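Local coordinates for protein acyl-CoA dehydrogenase FadE3 (Mycobacterium smegmatis, PDB 4IV6) that is a tetrameric flavoprotein of the acyl-CoA dehydrogenase family that binds dihydroflavine-adenine dinucleotide, at residues R80-L85 against V352-R357; A250-G255 against V364-N369. One frame throughout, in Å; residues are numbered along the deposited sequence.

Contact 1 of 2, residues R80-L85 against V352-R357; sequences RGWMSL and VERYFR
Arg-354 reaches from its helix to the last carbonyl of helix 68-81, where NH1 donates to Gly-81 O at 3.0 Å with an N-H...O angle of 146°. The bond is bent, the donor standing well out of the carbonyl plane. CG lies anti to the backbone N (chi1 -173°), and two further bends in the chain bring NH1 up to Gly-81 O, beside Trp-82 CA. A guanidinium here would probably be attracted by the partial negative charge of that end.

Three waters fill out the polar contact. One donates to Gly-81 O (2.6 Å) and accepts from Arg-354 NH2 (2.9 Å), so that both terminal nitrogens are tied to a single carbonyl. Another accepts from Arg-354 NH1 and from Met-83 N (2.9 Å), just past the break after helix 68-81. The third donates to Arg-80 O and to Tyr-355 OH (3.1 Å), whose hydroxyl also meets Asp-263.

Within helix 352-364 the neighbouring Tyr-355 places CE1 3.7 Å above the plane of the Arg-354 guanidinium, offset toward its rim. In the same helix, Arg-357 holds Glu-353 side-on through NE and NH2, while its NH1 turns to Glu-34.

This buried arginine and its waters join the kink between two N-terminal-domain helices to the C-terminal helical domain, the two all-helical parts of the acyl-CoA dehydrogenase fold.

Contact 2 of 2, residues A250-G255 against V364-N369; sequences AARATG and VGEGTN. With FDA (dihydroflavine-adenine dinucleotide), chain D.
Glu-366 OE2 is held by two nitrogens of one guanidinium: Arg-252 NH2 makes the salt bridge at 2.8 Å, and NH1 adds a weak bond at 3.3 Å. The two flat groups stand perpendicular, and NH2 comes to OE2 from above the carboxylate plane, 49° out of it. Of the two oxygens, OE2 alone is bonded directly to Arg-252. The other, OE1, is tied in through a water that donates to it (2.8 Å) and accepts from Arg-252 NH1 (2.8 Å), closing a ring of bonds between the two side chains. NH1 is fixed from its own helix as well, by Gln-248 OE1. The chain of Glu-366 bends at chi2 (-76°), setting its carboxylate crosswise to the arm of Arg-252, and Leu-361 packs against both partners.

In the acyl-CoA dehydrogenase fold this links a long helix of the C-terminal domain to the glycine-rich loop between helices 352-364 and 369-383, a loop that lines the pocket of dihydroflavine-adenine dinucleotide. Gly-365, which has no side chain, lies directly against the ring system, its O 3.1 Å from C9A of the dihydroflavine-adenine dinucleotide. Gly-367 adopts a positive phi and points its N at the ribityl O2', a straight but weak bond of 3.4 Å. Farther along, Thr-368 OG1 lies 2.7 Å from the ribose O2B of the adenosine half and also accepts from Ile-371 N as the N-cap of helix 369-383. The same dihydroflavine-adenine dinucleotide is bonded by Gly-343 N and Arg-339 O of the second subunit.

Overall arrangement
The two contacts lie about 12 Å apart between centres, and their segments alternate along the chain: 80-85, 250-255, 352-357, 364-369. Helix 352-364 connects them, since contact 1 uses its beginning while its last residue, Val-364, opens the loop of contact 2. They also meet directly: Arg-80 CB packs 3.5 Å from Gly-255 O, and Met-83 CG lies 3.9 Å from Arg-252 CD. Contact 1 spans the N- and C-terminal domains, whereas contact 2 stays within the C-terminal one. The two contacts adjoin in the helical part of the subunit, one at the break after helix 68-81, the other beside the dihydroflavine-adenine dinucleotide.

Contact 1 of 2, residues R80-L85 against V352-R357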
loop_
_atom_site.group_PDB
_atom_site.type_symbol
_atom_site.label_atom_id
_atom_site.label_comp_id
_atom_site.label_asym_id
_atom_site.label_seq_id
_atom_site.Cartn_x
_atom_site.Cartn_y
_atom_site.Cartn_z
ATOM N N ARG B 80 5.541 -19.234 15.880
ATOM C CA ARG B 80 6.818 -18.595 15.827
ATOM C C ARG B 80 7.942 -19.594 15.500
ATOM O O ARG B 80 8.797 -19.327 14.655
ATOM C CB ARG B 80 7.069 -17.890 17.149
ATOM C CG ARG B 80 8.396 -17.164 17.288
ATOM C CD ARG B 80 8.499 -16.643 18.733
ATOM N NE ARG B 80 9.874 -16.268 19.008
ATOM C CZ ARG B 80 10.813 -17.058 19.505
ATOM N NH1 ARG B 80 12.012 -16.550 19.653
ATOM N NH2 ARG B 80 10.565 -18.280 19.948
ATOM N N GLY B 81 7.930 -20.753 16.154
ATOM C CA GLY B 81 8.913 -21.795 15.821
ATOM C C GLY B 81 8.668 -22.458 14.468
ATOM O O GLY B 81 9.578 -22.639 13.668
ATOM N N TRP B 82 7.428 -22.825 14.212
ATOM C CA TRP B 82 7.059 -23.507 12.973
ATOM C C TRP B 82 5.547 -23.479 12.840
ATOM O O TRP B 82 4.848 -24.087 13.656
ATOM C CB TRP B 82 7.571 -24.947 12.965
ATOM C CG TRP B 82 7.464 -25.696 11.679
ATOM C CD1 TRP B 82 7.137 -25.205 10.440
ATOM C CD2 TRP B 82 7.747 -27.086 11.493
ATOM N NE1 TRP B 82 7.212 -26.213 9.503
ATOM C CE2 TRP B 82 7.564 -27.377 10.126
ATOM C CE3 TRP B 82 8.140 -28.116 12.357
ATOM C CZ2 TRP B 82 7.754 -28.654 9.603
ATOM C CZ3 TRP B 82 8.326 -29.385 11.823
ATOM C CH2 TRP B 82 8.132 -29.634 10.461
ATOM N N MET B 83 5.057 -22.751 11.825
ATOM C CA MET B 83 3.625 -22.546 11.628
ATOM C C MET B 83 2.887 -23.884 11.670
ATOM O O MET B 83 1.802 -23.997 12.250
ATOM C CB MET B 83 3.370 -21.849 10.284
ATOM C CG MET B 83 1.912 -21.459 10.044
ATOM S SD MET B 83 1.620 -20.743 8.405
ATOM C CE MET B 83 1.713 -22.205 7.374
ATOM N N SER B 84 3.491 -24.890 11.038
ATOM C CA SER B 84 2.882 -26.216 10.937
ATOM C C SER B 84 2.510 -26.834 12.307
ATOM O O SER B 84 1.553 -27.606 12.400
ATOM C CB SER B 84 3.823 -27.170 10.172
ATOM O OG SER B 84 4.028 -26.744 8.819
ATOM N N LEU B 85 3.278 -26.551 13.351
ATOM C CA LEU B 85 2.974 -27.114 14.663
ATOM C C LEU B 85 1.715 -26.488 15.276
ATOM O O LEU B 85 0.929 -27.181 15.957
ATOM C CB LEU B 85 4.182 -26.999 15.620
ATOM C CG LEU B 85 5.462 -27.700 15.137
ATOM C CD1 LEU B 85 6.555 -27.503 16.185
ATOM C CD2 LEU B 85 5.271 -29.201 14.883
ATOM N N VAL B 352 14.035 -16.832 6.706
ATOM C CA VAL B 352 13.035 -15.869 6.289
ATOM C C VAL B 352 12.276 -16.369 5.051
ATOM O O VAL B 352 11.119 -16.042 4.884
ATOM C CB VAL B 352 13.574 -14.417 6.124
ATOM C CG1 VAL B 352 13.912 -13.819 7.485
ATOM C CG2 VAL B 352 14.815 -14.347 5.229
ATOM N N GLU B 353 12.907 -17.164 4.188
ATOM C CA GLU B 353 12.201 -17.704 3.027
ATOM C C GLU B 353 11.091 -18.646 3.441
ATOM O O GLU B 353 10.060 -18.689 2.802
ATOM C CB GLU B 353 13.145 -18.398 2.046
ATOM C CG GLU B 353 13.768 -19.689 2.551
ATOM C CD GLU B 353 12.949 -20.944 2.265
ATOM O OE1 GLU B 353 13.027 -21.903 3.066
ATOM O OE2 GLU B 353 12.261 -20.982 1.232
ATOM N N ARG B 354 11.285 -19.369 4.542
ATOM C CA ARG B 354 10.249 -20.243 5.041
ATOM C C ARG B 354 9.045 -19.424 5.553
ATOM O O ARG B 354 7.895 -19.790 5.282
ATOM C CB ARG B 354 10.772 -21.154 6.161
ATOM C CG ARG B 354 9.741 -22.180 6.564
ATOM C CD ARG B 354 9.760 -22.566 7.999
ATOM N NE ARG B 354 11.047 -22.551 8.710
ATOM C CZ ARG B 354 11.102 -22.323 10.026
ATOM N NH1 ARG B 354 9.970 -22.075 10.722
ATOM N NH2 ARG B 354 12.260 -22.355 10.665
ATOM N N TYR B 355 9.298 -18.361 6.319
ATOM C CA TYR B 355 8.177 -17.541 6.788
ATOM C C TYR B 355 7.403 -16.969 5.611
ATOM O O TYR B 355 6.189 -16.860 5.666
ATOM C CB TYR B 355 8.610 -16.420 7.741
ATOM C CG TYR B 355 9.623 -16.834 8.778
ATOM C CD1 TYR B 355 9.479 -18.004 9.515
ATOM C CD2 TYR B 355 10.726 -16.017 9.044
ATOM C CE1 TYR B 355 10.424 -18.371 10.467
ATOM C CE2 TYR B 355 11.667 -16.380 9.981
ATOM C CZ TYR B 355 11.507 -17.535 10.690
ATOM O OH TYR B 355 12.443 -17.822 11.641
ATOM N N PHE B 356 8.129 -16.579 4.573
ATOM C CA PHE B 356 7.553 -16.021 3.357
ATOM C C PHE B 356 6.645 -17.065 2.678
ATOM O O PHE B 356 5.577 -16.739 2.202
ATOM C CB PHE B 356 8.696 -15.567 2.429
ATOM C CG PHE B 356 8.263 -15.034 1.091
ATOM C CD1 PHE B 356 7.832 -13.722 0.950
ATOM C CD2 PHE B 356 8.343 -15.818 -0.050
ATOM C CE1 PHE B 356 7.460 -13.225 -0.305
ATOM C CE2 PHE B 356 7.974 -15.320 -1.288
ATOM C CZ PHE B 356 7.542 -14.028 -1.413
ATOM N N ARG B 357 7.077 -18.320 2.655
ATOM C CA ARG B 357 6.278 -19.395 2.054
ATOM C C ARG B 357 5.090 -19.790 2.936
ATOM O O ARG B 357 4.097 -20.252 2.430
ATOM C CB ARG B 357 7.151 -20.647 1.821
ATOM C CG ARG B 357 8.130 -20.572 0.669
ATOM C CD ARG B 357 8.781 -21.917 0.444
ATOM N NE ARG B 357 9.704 -22.266 1.518
ATOM C CZ ARG B 357 9.487 -23.151 2.486
ATOM N NH1 ARG B 357 8.377 -23.868 2.536
ATOM N NH2 ARG B 357 10.439 -23.377 3.383
HETATM O O HOH W 1 11.702 -19.190 14.328
HETATM O O HOH W 2 11.917 -21.430 13.435
HETATM O O HOH W 3 7.099 -21.392 10.204
#

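Contact 2 of 2, residues A250-G255 against V364-N369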
loop_
_atom_site.group_PDB
_atom_site.type_symbol
_atom_site.label_atom_id
_atom_site.label_comp_id
_atom_site.label_asym_id
_atom_site.label_seq_id
_atom_site.Cartn_x
_atom_site.Cartn_y
_atom_site.Cartn_z
ATOM N N ALA B 250 -5.274 -16.102 13.523
ATOM C CA ALA B 250 -4.636 -14.810 13.787
ATOM C C ALA B 250 -3.345 -14.985 14.595
ATOM O O ALA B 250 -2.335 -14.352 14.311
ATOM C CB ALA B 250 -5.586 -13.871 14.496
ATOM N N ALA B 251 -3.389 -15.833 15.614
ATOM C CA ALA B 251 -2.210 -16.158 16.428
ATOM C C ALA B 251 -1.107 -16.838 15.629
ATOM O O ALA B 251 0.070 -16.578 15.865
ATOM C CB ALA B 251 -2.608 -17.044 17.605
ATOM N N ARG B 252 -1.464 -17.736 14.703
ATOM C CA ARG B 252 -0.461 -18.277 13.822
ATOM C C ARG B 252 0.281 -17.212 13.067
ATOM O O ARG B 252 1.495 -17.305 12.868
ATOM C CB ARG B 252 -1.057 -19.190 12.767
ATOM C CG ARG B 252 -1.094 -20.602 13.135
ATOM C CD ARG B 252 -1.471 -21.450 11.933
ATOM N NE ARG B 252 -2.731 -22.064 12.204
ATOM C CZ ARG B 252 -3.452 -22.708 11.311
ATOM N NH1 ARG B 252 -4.574 -23.236 11.706
ATOM N NH2 ARG B 252 -3.059 -22.827 10.050
ATOM N N ALA B 253 -0.480 -16.233 12.598
ATOM C CA ALA B 253 0.046 -15.168 11.783
ATOM C C ALA B 253 0.909 -14.221 12.633
ATOM O O ALA B 253 1.985 -13.821 12.208
ATOM C CB ALA B 253 -1.099 -14.443 11.066
ATOM N N THR B 254 0.488 -13.883 13.853
ATOM C CA THR B 254 1.364 -13.069 14.668
ATOM C C THR B 254 2.629 -13.817 15.079
ATOM O O THR B 254 3.655 -13.204 15.262
ATOM C CB THR B 254 0.697 -12.465 15.906
ATOM O OG1 THR B 254 0.158 -13.497 16.738
ATOM C CG2 THR B 254 -0.352 -11.466 15.487
ATOM N N GLY B 255 2.558 -15.142 15.165
ATOM C CA GLY B 255 3.708 -15.959 15.529
ATOM C C GLY B 255 4.716 -15.984 14.409
ATOM O O GLY B 255 5.913 -15.762 14.644
ATOM N N VAL B 364 -5.125 -17.393 2.290
ATOM C CA VAL B 364 -5.933 -18.082 1.255
ATOM C C VAL B 364 -6.490 -19.422 1.673
ATOM O O VAL B 364 -7.392 -19.949 1.007
ATOM C CB VAL B 364 -5.167 -18.352 -0.070
ATOM C CG1 VAL B 364 -4.604 -17.078 -0.624
ATOM C CG2 VAL B 364 -4.061 -19.409 0.088
ATOM N N GLY B 365 -5.936 -19.983 2.733
ATOM C CA GLY B 365 -6.169 -21.384 3.091
ATOM C C GLY B 365 -6.762 -21.601 4.474
ATOM O O GLY B 365 -6.776 -22.730 4.985
ATOM N N GLU B 366 -7.258 -20.544 5.100
ATOM C CA GLU B 366 -8.018 -20.710 6.367
ATOM C C GLU B 366 -9.253 -19.818 6.277
ATOM O O GLU B 366 -9.420 -18.843 7.037
ATOM C CB GLU B 366 -7.124 -20.337 7.544
ATOM C CG GLU B 366 -5.899 -21.241 7.738
ATOM C CD GLU B 366 -6.231 -22.603 8.350
ATOM O OE1 GLU B 366 -7.420 -22.817 8.701
ATOM O OE2 GLU B 366 -5.306 -23.472 8.493
ATOM N N GLY B 367 -10.133 -20.163 5.329
ATOM C CA GLY B 367 -11.076 -19.192 4.778
ATOM C C GLY B 367 -10.261 -18.082 4.083
ATOM O O GLY B 367 -9.146 -17.746 4.511
ATOM N N THR B 368 -10.775 -17.509 3.005
ATOM C CA THR B 368 -10.030 -16.439 2.353
ATOM C C THR B 368 -10.279 -15.052 2.956
ATOM O O THR B 368 -11.311 -14.769 3.556
ATOM C CB THR B 368 -10.342 -16.339 0.847
ATOM O OG1 THR B 368 -11.655 -15.803 0.661
ATOM C CG2 THR B 368 -10.197 -17.699 0.165
ATOM N N ASN B 369 -9.341 -14.152 2.715
ATOM C CA ASN B 369 -9.506 -12.812 3.202
ATOM C C ASN B 369 -10.587 -12.022 2.450
ATOM O O ASN B 369 -11.172 -11.108 3.032
ATOM C CB ASN B 369 -8.167 -12.098 3.321
ATOM C CG ASN B 369 -7.434 -12.465 4.610
ATOM O OD1 ASN B 369 -7.980 -13.159 5.468
ATOM N ND2 ASN B 369 -6.184 -12.045 4.720
HETATM P PA FDA D . -12.776 -20.373 -3.808
HETATM O O1A FDA D . -13.987 -20.330 -2.910
HETATM O O2A FDA D . -12.795 -21.180 -5.077
HETATM O O5B FDA D . -12.371 -18.862 -4.151
HETATM C C5B FDA D . -11.382 -18.518 -5.148
HETATM C C4B FDA D . -11.184 -16.992 -5.149
HETATM O O4B FDA D . -12.438 -16.301 -5.312
HETATM C C3B FDA D . -10.634 -16.485 -3.833
HETATM O O3B FDA D . -9.878 -15.278 -4.072
HETATM C C2B FDA D . -11.897 -16.206 -3.047
HETATM O O2B FDA D . -11.737 -15.280 -1.976
HETATM C C1B FDA D . -12.749 -15.586 -4.128
HETATM N N9A FDA D . -14.209 -15.654 -3.845
HETATM C C8A FDA D . -14.964 -16.775 -3.873
HETATM N N7A FDA D . -16.253 -16.474 -3.617
HETATM C C5A FDA D . -16.311 -15.137 -3.410
HETATM C C6A FDA D . -17.344 -14.165 -3.090
HETATM N N6A FDA D . -18.603 -14.577 -2.934
HETATM N N1A FDA D . -17.027 -12.859 -2.947
HETATM C C2A FDA D . -15.765 -12.439 -3.136
HETATM N N3A FDA D . -14.746 -13.277 -3.429
HETATM C C4A FDA D . -14.969 -14.597 -3.589
HETATM N N1 FDA D . -10.499 -26.615 4.737
HETATM C C2 FDA D . -11.053 -27.437 5.624
HETATM O O2 FDA D . -12.279 -27.654 5.561
HETATM N N3 FDA D . -10.333 -28.041 6.586
HETATM C C4 FDA D . -9.016 -27.896 6.734
HETATM O O4 FDA D . -8.385 -28.511 7.635
HETATM C C4X FDA D . -8.329 -26.976 5.805
HETATM N N5 FDA D . -6.997 -26.763 5.829
HETATM C C5X FDA D . -6.378 -26.275 4.723
HETATM C C6 FDA D . -5.000 -26.425 4.535
HETATM C C7 FDA D . -4.354 -25.893 3.419
HETATM C C7M FDA D . -2.874 -26.093 3.212
HETATM C C8 FDA D . -5.097 -25.169 2.465
HETATM C C8M FDA D . -4.490 -24.548 1.228
HETATM C C9 FDA D . -6.463 -25.028 2.647
HETATM C C9A FDA D . -7.118 -25.588 3.756
HETATM N N10 FDA D . -8.517 -25.451 3.882
HETATM C C10 FDA D . -9.165 -26.353 4.755
HETATM C "C1'" FDA D . -9.259 -25.065 2.677
HETATM C "C2'" FDA D . -9.493 -23.571 2.750
HETATM O "O2'" FDA D . -10.388 -23.240 3.812
HETATM C "C3'" FDA D . -10.040 -23.105 1.401
HETATM O "O3'" FDA D . -8.954 -23.064 0.481
HETATM C "C4'" FDA D . -10.687 -21.741 1.453
HETATM O "O4'" FDA D . -12.001 -21.957 1.991
HETATM C "C5'" FDA D . -10.855 -21.129 0.050
HETATM O "O5'" FDA D . -11.472 -22.085 -0.782
HETATM P P FDA D . -11.231 -22.248 -2.340
HETATM O O1P FDA D . -12.295 -23.247 -2.748
HETATM O O2P FDA D . -9.798 -22.571 -2.588
HETATM O O3P FDA D . -11.524 -20.759 -2.888
HETATM O O HOH W 4 -7.067 -24.305 11.071
#